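Local coordinates for protein exoglucanase A (Cellulomonas fimi, PDB 7CBD) that hydrolyses beta-1,4-glucosidic linkages of cellulose with inversion of the anomeric configuration, releasing cellobiose from the non-reducing ends through this family 6 catalytic domain, at residues A37-A40 against K41-V45; E418-V421 against T422-N426; H276-R279 against L280-A284; S248-N252 against N253-R257. All blocks are in the same frame, centred on the assembly; numbering follows the deposited sequence. Where two conformers were deposited one is given.

Contact 1. Residues A37-A40 against K41-V45; sequences ALAA and KMRTV
The guanidinium group of Arg43 is folded back over the preceding helical turn, and one of its faces rests on main chain: Ala40 CA sits 3.5 Å above the plane and Ala39 O 3.7 Å above it, both displaced toward the rim. Its terminal nitrogens meet separate methyl groups, NH2 lying 3.5 Å from Ala40 CB and NH1 3.8 Å from Ala39 CB. A bend at chi3 (-63°) turns the group back in this way, while NE hydrogen-bonds to Thr434 O in the C-terminal segment, which helps hold the plane in this rotation. These are i to i+3 and i to i+4 contacts along helix 36-45, an outer helix of the glycosyl hydrolase family 6 catalytic domain that packs against helices 19-30 and 417-425. Four successive backbone bonds hold the turn, from Lys41 N to Ala37 O through Thr44 N to Ala40 O; the shortest joins Arg43 N to Ala39 O at 2.9 Å. On the buried flank Leu38 and Met42 meet, Leu38 CG lying 4.1 Å from Met42 CE. With CG of Leu38 anti to the backbone N (chi1 176°) and the methionine chain extended beyond CG, both side chains also reach helix 417-425, Leu38 at Val424 and Met42 at Phe420. Thr44 turns its hydroxyl to the C-terminal segment, where OG1 hydrogen-bonds to Gly432 O and to Thr434 OG1.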
loop_
_atom_site.group_PDB
_atom_site.type_symbol
_atom_site.label_atom_id
_atom_site.label_comp_id
_atom_site.label_asym_id
_atom_site.label_seq_id
_atom_site.Cartn_x
_atom_site.Cartn_y
_atom_site.Cartn_z
ATOM N N ALA A 37 26.274 -10.040 -5.364
ATOM C CA ALA A 37 25.493 -9.209 -6.275
ATOM C C ALA A 37 24.107 -8.940 -5.706
ATOM O O ALA A 37 23.578 -7.830 -5.836
ATOM C CB ALA A 37 25.387 -9.873 -7.645
ATOM N N LEU A 38 23.500 -9.941 -5.074
ATOM C CA LEU A 38 22.201 -9.732 -4.451
ATOM C C LEU A 38 22.323 -8.801 -3.253
ATOM O O LEU A 38 21.486 -7.908 -3.067
ATOM C CB LEU A 38 21.618 -11.080 -4.037
ATOM C CG LEU A 38 20.291 -11.034 -3.285
ATOM C CD1 LEU A 38 19.231 -10.433 -4.197
ATOM C CD2 LEU A 38 19.913 -12.434 -2.836
ATOM N N ALA A 39 23.372 -8.975 -2.445
ATOM C CA ALA A 39 23.615 -8.056 -1.338
ATOM C C ALA A 39 23.702 -6.613 -1.822
ATOM O O ALA A 39 23.168 -5.704 -1.178
ATOM C CB ALA A 39 24.892 -8.454 -0.596
ATOM N N ALA A 40 24.382 -6.383 -2.950
ATOM C CA ALA A 40 24.529 -5.024 -3.469
ATOM C C ALA A 40 23.179 -4.426 -3.862
ATOM O O ALA A 40 22.928 -3.232 -3.641
ATOM C CB ALA A 40 25.499 -5.022 -4.654
ATOM N N LYS A 41 22.299 -5.239 -4.455
ATOM C CA LYS A 41 20.958 -4.762 -4.786
ATOM C C LYS A 41 20.167 -4.427 -3.528
ATOM O O LYS A 41 19.463 -3.410 -3.477
ATOM C CB LYS A 41 20.209 -5.823 -5.589
ATOM C CG LYS A 41 20.741 -6.075 -6.991
ATOM C CD LYS A 41 19.923 -7.195 -7.627
ATOM C CE LYS A 41 20.162 -7.343 -9.114
ATOM N NZ LYS A 41 19.230 -8.359 -9.686
ATOM N N MET A 42 20.270 -5.274 -2.501
ATOM C CA MET A 42 19.606 -4.976 -1.235
ATOM C C MET A 42 20.101 -3.658 -0.652
ATOM O O MET A 42 19.305 -2.866 -0.138
ATOM C CB MET A 42 19.800 -6.124 -0.246
ATOM C CG MET A 42 19.124 -7.411 -0.672
ATOM S SD MET A 42 19.290 -8.685 0.596
ATOM C CE MET A 42 18.153 -9.923 -0.021
ATOM N N ARG A 43 21.407 -3.386 -0.750
ATOM C CA ARG A 43 21.917 -2.112 -0.252
ATOM C C ARG A 43 21.283 -0.930 -0.981
ATOM O O ARG A 43 20.990 0.098 -0.365
ATOM C CB ARG A 43 23.441 -2.077 -0.332
ATOM C CG ARG A 43 24.104 -3.060 0.631
ATOM C CD ARG A 43 25.595 -2.818 0.780
ATOM N NE ARG A 43 26.326 -3.013 -0.471
ATOM C CZ ARG A 43 26.912 -4.154 -0.834
ATOM N NH1 ARG A 43 26.848 -5.231 -0.057
ATOM N NH2 ARG A 43 27.563 -4.218 -1.988
ATOM N N THR A 44 21.041 -1.063 -2.289
ATOM C CA THR A 44 20.340 -0.005 -3.016
ATOM C C THR A 44 18.928 0.192 -2.479
ATOM O O THR A 44 18.472 1.328 -2.304
ATOM C CB THR A 44 20.293 -0.339 -4.506
ATOM O OG1 THR A 44 21.629 -0.471 -4.991
ATOM C CG2 THR A 44 19.568 0.758 -5.288
ATOM N N VAL A 45 18.225 -0.906 -2.202
ATOM C CA VAL A 45 16.864 -0.815 -1.678
ATOM C C VAL A 45 16.835 -0.040 -0.364
ATOM O O VAL A 45 15.900 0.731 -0.103
ATOM C CB VAL A 45 16.275 -2.229 -1.539
ATOM C CG1 VAL A 45 14.952 -2.214 -0.777
ATOM C CG2 VAL A 45 16.090 -2.861 -2.909
#

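Contact 2. Residues E418-V421 against T422-N426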
loop_
_atom_site.group_PDB
_atom_site.type_symbol
_atom_site.label_atom_id
_atom_site.label_comp_id
_atom_site.label_asym_id
_atom_site.label_seq_id
_atom_site.Cartn_x
_atom_site.Cartn_y
_atom_site.Cartn_z
ATOM N N GLU A 418 12.886 -14.843 3.429
ATOM C CA GLU A 418 12.763 -15.440 2.102
ATOM C C GLU A 418 11.991 -14.529 1.166
ATOM O O GLU A 418 12.330 -14.408 -0.019
ATOM C CB GLU A 418 12.055 -16.790 2.202
ATOM C CG GLU A 418 12.762 -17.799 3.077
ATOM C CD GLU A 418 12.127 -17.924 4.438
ATOM O OE1 GLU A 418 11.873 -16.874 5.071
ATOM O OE2 GLU A 418 11.879 -19.074 4.864
ATOM N N GLN A 419 10.944 -13.888 1.685
ATOM C CA GLN A 419 10.140 -12.997 0.866
ATOM C C GLN A 419 10.964 -11.818 0.371
ATOM O O GLN A 419 10.856 -11.432 -0.797
ATOM C CB GLN A 419 8.940 -12.513 1.666
ATOM C CG GLN A 419 8.025 -11.596 0.886
ATOM C CD GLN A 419 6.936 -11.026 1.758
ATOM O OE1 GLN A 419 7.219 -10.342 2.739
ATOM N NE2 GLN A 419 5.679 -11.326 1.425
ATOM N N PHE A 420 11.811 -11.245 1.231
ATOM C CA PHE A 420 12.631 -10.127 0.777
ATOM C C PHE A 420 13.616 -10.561 -0.300
ATOM O O PHE A 420 13.848 -9.821 -1.259
ATOM C CB PHE A 420 13.362 -9.453 1.934
ATOM C CG PHE A 420 14.038 -8.166 1.540
ATOM C CD1 PHE A 420 13.292 -7.070 1.121
ATOM C CD2 PHE A 420 15.415 -8.050 1.572
ATOM C CE1 PHE A 420 13.902 -5.891 0.758
ATOM C CE2 PHE A 420 16.032 -6.862 1.208
ATOM C CZ PHE A 420 15.275 -5.784 0.804
ATOM N N VAL A 421 14.203 -11.753 -0.162
ATOM C CA VAL A 421 15.077 -12.271 -1.212
ATOM C C VAL A 421 14.333 -12.311 -2.543
ATOM O O VAL A 421 14.827 -11.827 -3.570
ATOM C CB VAL A 421 15.624 -13.651 -0.813
ATOM C CG1 VAL A 421 16.250 -14.359 -2.008
ATOM C CG2 VAL A 421 16.628 -13.512 0.312
ATOM N N THR A 422 13.124 -12.881 -2.537
ATOM C CA THR A 422 12.331 -12.968 -3.761
ATOM C C THR A 422 11.942 -11.586 -4.271
ATOM O O THR A 422 12.003 -11.326 -5.479
ATOM C CB THR A 422 11.089 -13.815 -3.495
ATOM O OG1 THR A 422 11.501 -15.148 -3.182
ATOM C CG2 THR A 422 10.169 -13.845 -4.709
ATOM N N LEU A 423 11.546 -10.685 -3.361
ATOM C CA LEU A 423 11.145 -9.339 -3.763
ATOM C C LEU A 423 12.264 -8.629 -4.509
ATOM O O LEU A 423 12.013 -7.923 -5.494
ATOM C CB LEU A 423 10.743 -8.519 -2.540
ATOM C CG LEU A 423 9.351 -8.793 -1.978
ATOM C CD1 LEU A 423 9.204 -8.107 -0.630
ATOM C CD2 LEU A 423 8.273 -8.321 -2.945
ATOM N N VAL A 424 13.508 -8.795 -4.051
ATOM C CA VAL A 424 14.639 -8.143 -4.703
ATOM C C VAL A 424 14.999 -8.853 -6.004
ATOM O O VAL A 424 15.189 -8.215 -7.046
ATOM C CB VAL A 424 15.831 -8.049 -3.732
ATOM C CG1 VAL A 424 17.051 -7.454 -4.428
ATOM C CG2 VAL A 424 15.456 -7.214 -2.523
ATOM N N LYS A 425 15.075 -10.188 -5.972
ATOM C CA LYS A 425 15.372 -10.946 -7.185
ATOM C C LYS A 425 14.365 -10.647 -8.285
ATOM O O LYS A 425 14.721 -10.595 -9.466
ATOM C CB LYS A 425 15.349 -12.440 -6.884
ATOM C CG LYS A 425 16.541 -12.955 -6.114
ATOM C CD LYS A 425 16.354 -14.449 -5.877
ATOM C CE LYS A 425 17.652 -15.157 -5.604
ATOM N NZ LYS A 425 18.315 -14.645 -4.394
ATOM N N ASN A 426 13.096 -10.469 -7.918
ATOM C CA ASN A 426 12.021 -10.329 -8.891
ATOM C C ASN A 426 11.632 -8.880 -9.134
ATOM O O ASN A 426 10.540 -8.614 -9.646
ATOM C CB ASN A 426 10.804 -11.156 -8.474
ATOM C CG ASN A 426 11.031 -12.644 -8.634
ATOM O OD1 ASN A 426 12.098 -13.078 -9.071
ATOM N ND2 ASN A 426 10.027 -13.441 -8.280
#
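Phe420 and Val424, one turn apart on the short helix 417-425, form an i to i+4 CH-pi contact. Val424 CG2 stands over one face of the ring, 3.8 Å from its centroid and 17° off the ring normal, shifted so that CZ of Phe420 is the nearest ring atom, at 3.6 Å. The ring is placed by a first torsion that sets CG of Phe420 opposite the backbone N (chi1 -171°), and beyond the helix it meets Trp415, Met42 and residues of helix 19-30. With an alanine in place of Phe420, Val424 CG2 would probably lose the surface it rests on, and a gap would open toward Met42 and Trp415. Gln419 and Leu423 are also buried and run side by side, CG of the glutamine 4.0 Å from CD1 of the leucine. The amide beyond is held through NE2 by Asn336 OD1, and this side chain comes within about 5 Å of that of Asp371, a predicted active-site residue, which places the helix at the border of the active site. The outer flank faces solvent instead. Glu418 is exposed, and the aliphatic part of exposed Lys425 runs alongside partly exposed Val421, its CD 3.9 Å from Val421 CG1. Asn426 is the first residue to leave helical geometry, yet its N still bonds to Thr422 O at 2.8 Å.

Contact 3. Residues H276-R279 against L280-A284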
loop_
_atom_site.group_PDB
_atom_site.type_symbol
_atom_site.label_atom_id
_atom_site.label_comp_id
_atom_site.label_asym_id
_atom_site.label_seq_id
_atom_site.Cartn_x
_atom_site.Cartn_y
_atom_site.Cartn_z
ATOM N N HIS A 276 -9.378 5.507 -13.868
ATOM C CA HIS A 276 -10.792 5.189 -13.707
ATOM C C HIS A 276 -11.364 5.857 -12.463
ATOM O O HIS A 276 -12.398 6.538 -12.521
ATOM C CB HIS A 276 -10.889 3.662 -13.614
ATOM C CG HIS A 276 -12.278 3.107 -13.511
ATOM N ND1 HIS A 276 -12.504 1.775 -13.240
ATOM C CD2 HIS A 276 -13.500 3.675 -13.653
ATOM C CE1 HIS A 276 -13.804 1.545 -13.219
ATOM N NE2 HIS A 276 -14.431 2.682 -13.463
ATOM N N MET A 277 -10.687 5.689 -11.327
ATOM C CA MET A 277 -11.200 6.245 -10.081
ATOM C C MET A 277 -11.122 7.763 -10.066
ATOM O O MET A 277 -12.007 8.419 -9.511
ATOM C CB MET A 277 -10.469 5.643 -8.888
ATOM C CG MET A 277 -10.852 4.202 -8.639
ATOM S SD MET A 277 -12.621 3.953 -8.330
ATOM C CE MET A 277 -12.769 4.538 -6.638
ATOM N N HIS A 278 -10.076 8.351 -10.659
ATOM C CA HIS A 278 -10.040 9.809 -10.724
ATOM C C HIS A 278 -11.286 10.345 -11.416
ATOM O O HIS A 278 -11.908 11.298 -10.939
ATOM C CB HIS A 278 -8.758 10.300 -11.401
ATOM C CG HIS A 278 -8.521 11.770 -11.240
ATOM N ND1 HIS A 278 -9.075 12.716 -12.077
ATOM C CD2 HIS A 278 -7.792 12.458 -10.328
ATOM C CE1 HIS A 278 -8.697 13.921 -11.689
ATOM N NE2 HIS A 278 -7.918 13.794 -10.630
ATOM N N ARG A 279 -11.660 9.745 -12.553
ATOM C CA ARG A 279 -12.876 10.149 -13.255
ATOM C C ARG A 279 -14.089 10.045 -12.343
ATOM O O ARG A 279 -14.847 11.009 -12.180
ATOM C CB ARG A 279 -13.091 9.264 -14.483
ATOM C CG ARG A 279 -12.196 9.559 -15.668
ATOM C CD ARG A 279 -12.663 8.798 -16.911
ATOM N NE ARG A 279 -12.493 7.349 -16.785
ATOM C CZ ARG A 279 -11.412 6.688 -17.186
ATOM N NH1 ARG A 279 -10.402 7.343 -17.735
ATOM N NH2 ARG A 279 -11.342 5.372 -17.034
ATOM N N LEU A 280 -14.288 8.873 -11.737
ATOM C CA LEU A 280 -15.488 8.651 -10.939
ATOM C C LEU A 280 -15.525 9.555 -9.714
ATOM O O LEU A 280 -16.595 10.045 -9.328
ATOM C CB LEU A 280 -15.576 7.190 -10.506
ATOM C CG LEU A 280 -15.819 6.173 -11.616
ATOM C CD1 LEU A 280 -15.796 4.782 -11.034
ATOM C CD2 LEU A 280 -17.130 6.441 -12.329
ATOM N N LEU A 281 -14.376 9.768 -9.073
ATOM C CA LEU A 281 -14.351 10.618 -7.889
ATOM C C LEU A 281 -14.712 12.053 -8.241
ATOM O O LEU A 281 -15.491 12.697 -7.528
ATOM C CB LEU A 281 -12.985 10.542 -7.216
ATOM C CG LEU A 281 -12.725 9.209 -6.510
ATOM C CD1 LEU A 281 -11.228 9.009 -6.300
ATOM C CD2 LEU A 281 -13.495 9.109 -5.189
ATOM N N VAL A 282 -14.179 12.566 -9.352
ATOM C CA VAL A 282 -14.542 13.914 -9.778
ATOM C C VAL A 282 -16.034 13.990 -10.073
ATOM O O VAL A 282 -16.726 14.917 -9.637
ATOM C CB VAL A 282 -13.694 14.358 -10.982
ATOM C CG1 VAL A 282 -14.230 15.665 -11.562
ATOM C CG2 VAL A 282 -12.242 14.501 -10.571
ATOM N N ALA A 283 -16.558 13.002 -10.796
ATOM C CA ALA A 283 -17.985 12.992 -11.097
ATOM C C ALA A 283 -18.828 12.939 -9.828
ATOM O O ALA A 283 -19.934 13.496 -9.789
ATOM C CB ALA A 283 -18.308 11.820 -12.020
ATOM N N ALA A 284 -18.313 12.308 -8.772
ATOM C CA ALA A 284 -19.030 12.184 -7.509
ATOM C C ALA A 284 -18.948 13.436 -6.647
ATOM O O ALA A 284 -19.612 13.488 -5.605
ATOM C CB ALA A 284 -18.511 10.977 -6.723
#
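Leu280 CD1 approaches the ring of His276 obliquely, 3.5 Å from His276 NE2 and 3.7 Å from His276 CD2. The same methyl group lies 4.3 Å from Met277 SD, so it is contacted by two side chains of the preceding turn. On another flank Val282 CG2 comes obliquely to the ring of His278, 3.8 Å from His278 CE1, and Leu281 CD1 packs 4.3 Å from Met277 CB. Both imidazoles leave the helix with CG opposite the backbone N (chi1 -177° for His276), which swings them across the residues four positions on. Beneath the side chains the backbone bonds run from Leu280 N to His276 O through Ala283 N to Arg279 O, with Leu281 N to Met277 O the shortest at 2.8 Å. In the second shell His276 ND1 hydrogen-bonds to Asp267 OD2, whose carboxylate may favour the protonated imidazole. An alanine at His276 would probably leave Asp267 without this mate and Leu280 CD1 without the ring beside it. His278 NE2 bonds to the carbonyl of Ile290, and its ring stacks with that of His357. Helix 270-283 of the family 6 catalytic domain packs on helix 202-218, where His276, Met277 and Leu280 all touch Ala205, while His278 and Leu281 secure it to Ile290, the residue just before barrel strand 291-295.

Contact 4. Residues S248-N252 against N253-R257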
loop_
_atom_site.group_PDB
_atom_site.type_symbol
_atom_site.label_atom_id
_atom_site.label_comp_id
_atom_site.label_asym_id
_atom_site.label_seq_id
_atom_site.Cartn_x
_atom_site.Cartn_y
_atom_site.Cartn_z
ATOM N N SER A 248 -10.165 -4.467 -23.545
ATOM C CA SER A 248 -11.324 -4.733 -24.382
ATOM C C SER A 248 -11.023 -5.718 -25.505
ATOM O O SER A 248 -11.913 -6.008 -26.310
ATOM C CB SER A 248 -11.877 -3.424 -24.962
ATOM O OG SER A 248 -12.248 -2.523 -23.931
ATOM N N LEU A 249 -9.796 -6.234 -25.578
ATOM C CA LEU A 249 -9.432 -7.165 -26.637
ATOM C C LEU A 249 -10.316 -8.400 -26.596
ATOM O O LEU A 249 -10.557 -8.980 -25.533
ATOM C CB LEU A 249 -7.967 -7.577 -26.488
ATOM C CG LEU A 249 -7.442 -8.494 -27.589
ATOM C CD1 LEU A 249 -7.442 -7.742 -28.908
ATOM C CD2 LEU A 249 -6.058 -9.029 -27.238
ATOM N N THR A 250 -10.825 -8.776 -27.758
ATOM C CA THR A 250 -11.595 -9.995 -27.907
ATOM C C THR A 250 -10.855 -10.901 -28.874
ATOM O O THR A 250 -10.271 -10.428 -29.853
ATOM C CB THR A 250 -13.034 -9.709 -28.375
ATOM O OG1 THR A 250 -13.020 -9.086 -29.665
ATOM C CG2 THR A 250 -13.742 -8.787 -27.383
ATOM N N ILE A 251 -10.835 -12.191 -28.557
ATOM C CA ILE A 251 -10.208 -13.218 -29.376
ATOM C C ILE A 251 -11.308 -14.187 -29.769
ATOM O O ILE A 251 -11.899 -14.843 -28.901
ATOM C CB ILE A 251 -9.103 -13.955 -28.603
ATOM C CG1 ILE A 251 -8.010 -12.980 -28.156
ATOM C CG2 ILE A 251 -8.516 -15.072 -29.458
ATOM C CD1 ILE A 251 -6.993 -13.612 -27.227
ATOM N N ASN A 252 -11.585 -14.271 -31.071
ATOM C CA ASN A 252 -12.641 -15.127 -31.603
ATOM C C ASN A 252 -13.966 -14.895 -30.877
ATOM O O ASN A 252 -14.629 -15.827 -30.415
ATOM C CB ASN A 252 -12.227 -16.602 -31.602
ATOM C CG ASN A 252 -11.195 -16.914 -32.671
ATOM O OD1 ASN A 252 -10.750 -16.025 -33.400
ATOM N ND2 ASN A 252 -10.810 -18.182 -32.771
ATOM N N ASN A 253 -14.340 -13.618 -30.769
ATOM C CA ASN A 253 -15.599 -13.200 -30.142
ATOM C C ASN A 253 -15.669 -13.566 -28.657
ATOM O O ASN A 253 -16.754 -13.773 -28.112
ATOM C CB ASN A 253 -16.823 -13.716 -30.917
ATOM C CG ASN A 253 -18.098 -12.946 -30.600
ATOM O OD1 ASN A 253 -18.072 -11.734 -30.396
ATOM N ND2 ASN A 253 -19.222 -13.657 -30.559
ATOM N N THR A 254 -14.522 -13.651 -27.982
ATOM C CA THR A 254 -14.485 -13.875 -26.535
ATOM C C THR A 254 -13.608 -12.807 -25.899
ATOM O O THR A 254 -12.409 -12.713 -26.232
ATOM C CB THR A 254 -13.966 -15.272 -26.192
ATOM O OG1 THR A 254 -14.739 -16.244 -26.898
ATOM C CG2 THR A 254 -14.096 -15.537 -24.696
ATOM N N PRO A 255 -14.145 -11.977 -25.007
ATOM C CA PRO A 255 -13.320 -10.932 -24.379
ATOM C C PRO A 255 -12.279 -11.546 -23.454
ATOM O O PRO A 255 -12.591 -12.419 -22.643
ATOM C CB PRO A 255 -14.344 -10.095 -23.595
ATOM C CG PRO A 255 -15.690 -10.449 -24.204
ATOM C CD PRO A 255 -15.561 -11.883 -24.614
ATOM N N ILE A 256 -11.033 -11.078 -23.567
ATOM C CA ILE A 256 -10.013 -11.577 -22.650
ATOM C C ILE A 256 -10.330 -11.218 -21.207
ATOM O O ILE A 256 -9.885 -11.915 -20.289
ATOM C CB ILE A 256 -8.575 -11.166 -23.046
ATOM C CG1 ILE A 256 -8.356 -9.655 -22.875
ATOM C CG2 ILE A 256 -8.258 -11.649 -24.458
ATOM C CD1 ILE A 256 -6.882 -9.240 -22.878
ATOM N N ARG A 257 -11.103 -10.150 -20.973
ATOM C CA ARG A 257 -11.478 -9.816 -19.600
ATOM C C ARG A 257 -12.370 -10.879 -18.966
ATOM O O ARG A 257 -12.455 -10.942 -17.736
ATOM C CB ARG A 257 -12.149 -8.439 -19.530
ATOM C CG ARG A 257 -13.495 -8.383 -20.228
ATOM C CD ARG A 257 -14.145 -7.000 -20.103
ATOM N NE ARG A 257 -15.401 -6.902 -20.847
ATOM C CZ ARG A 257 -16.601 -6.755 -20.288
ATOM N NH1 ARG A 257 -16.723 -6.686 -18.971
ATOM N NH2 ARG A 257 -17.687 -6.676 -21.051
HETATM O O HOH W 1 -11.758 -8.157 -23.068
HETATM O O HOH W 2 -13.012 -11.138 -31.705
HETATM O O HOH W 3 -11.580 -17.230 -27.749
#
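Residues 248-252 and 253-257 form a short beta hairpin at the surface, in the excursion that links strand 228-231 to helix 270-283. Ile251 and Thr254 flank a two-residue turn, and Asn252 and Asn253 both have positive phi, close to a type I' turn. Ile251 N donates to Thr254 O at 2.9 Å, whereas the return bond from Thr254 N to Ile251 O is bent, with the donor well above the carbonyl plane. The base is closed more cleanly: Ile256 N bonds to Leu249 O at 2.9 Å and 173°. Thr250 and Pro255 form an antiparallel non-hydrogen-bonded pair with their side chains on the same face, Thr250 CG2 lying 3.7 Å from Pro255 CA. On the inner side Ile251 CD1 meets Ile256 CG2 at 3.6 Å, and Leu249 CB is 4.1 Å from Ile256 CD1. Ile256 places CG1 between its backbone N and carbonyl carbon (chi1 69°), turning CD1 toward that leucine. Tyr319 and Val320 of helix 316-323 pack beneath these residues. One water links Leu249 O to Arg257 N, and another joins Thr250 OG1 to Asn253 N. Main-chain bonds and water therefore satisfy polar groups along the hairpin, while the isoleucine pair gives it an apolar footing on helix 316-323.

How the contacts relate
From the N terminus the order is contact 1, contact 4, contact 3 and contact 2; all run in series, none nesting or crossing. Contacts 1, 2 and 3 each span successive turns of one helix, and only contact 4 closes a loop, the tight turn of a hairpin. Contacts 1 and 2, though far apart in sequence, touch: Met42 CG lies 3.7 Å from Phe420 CE2, joining an N-terminal helix to the last helix of the domain. Contact 3 lies on the opposite side of the chain's centre from both, its centre about 39 Å from that of contact 1. Contact 4 precedes it in the chain, their nearest atoms about 10 Å apart.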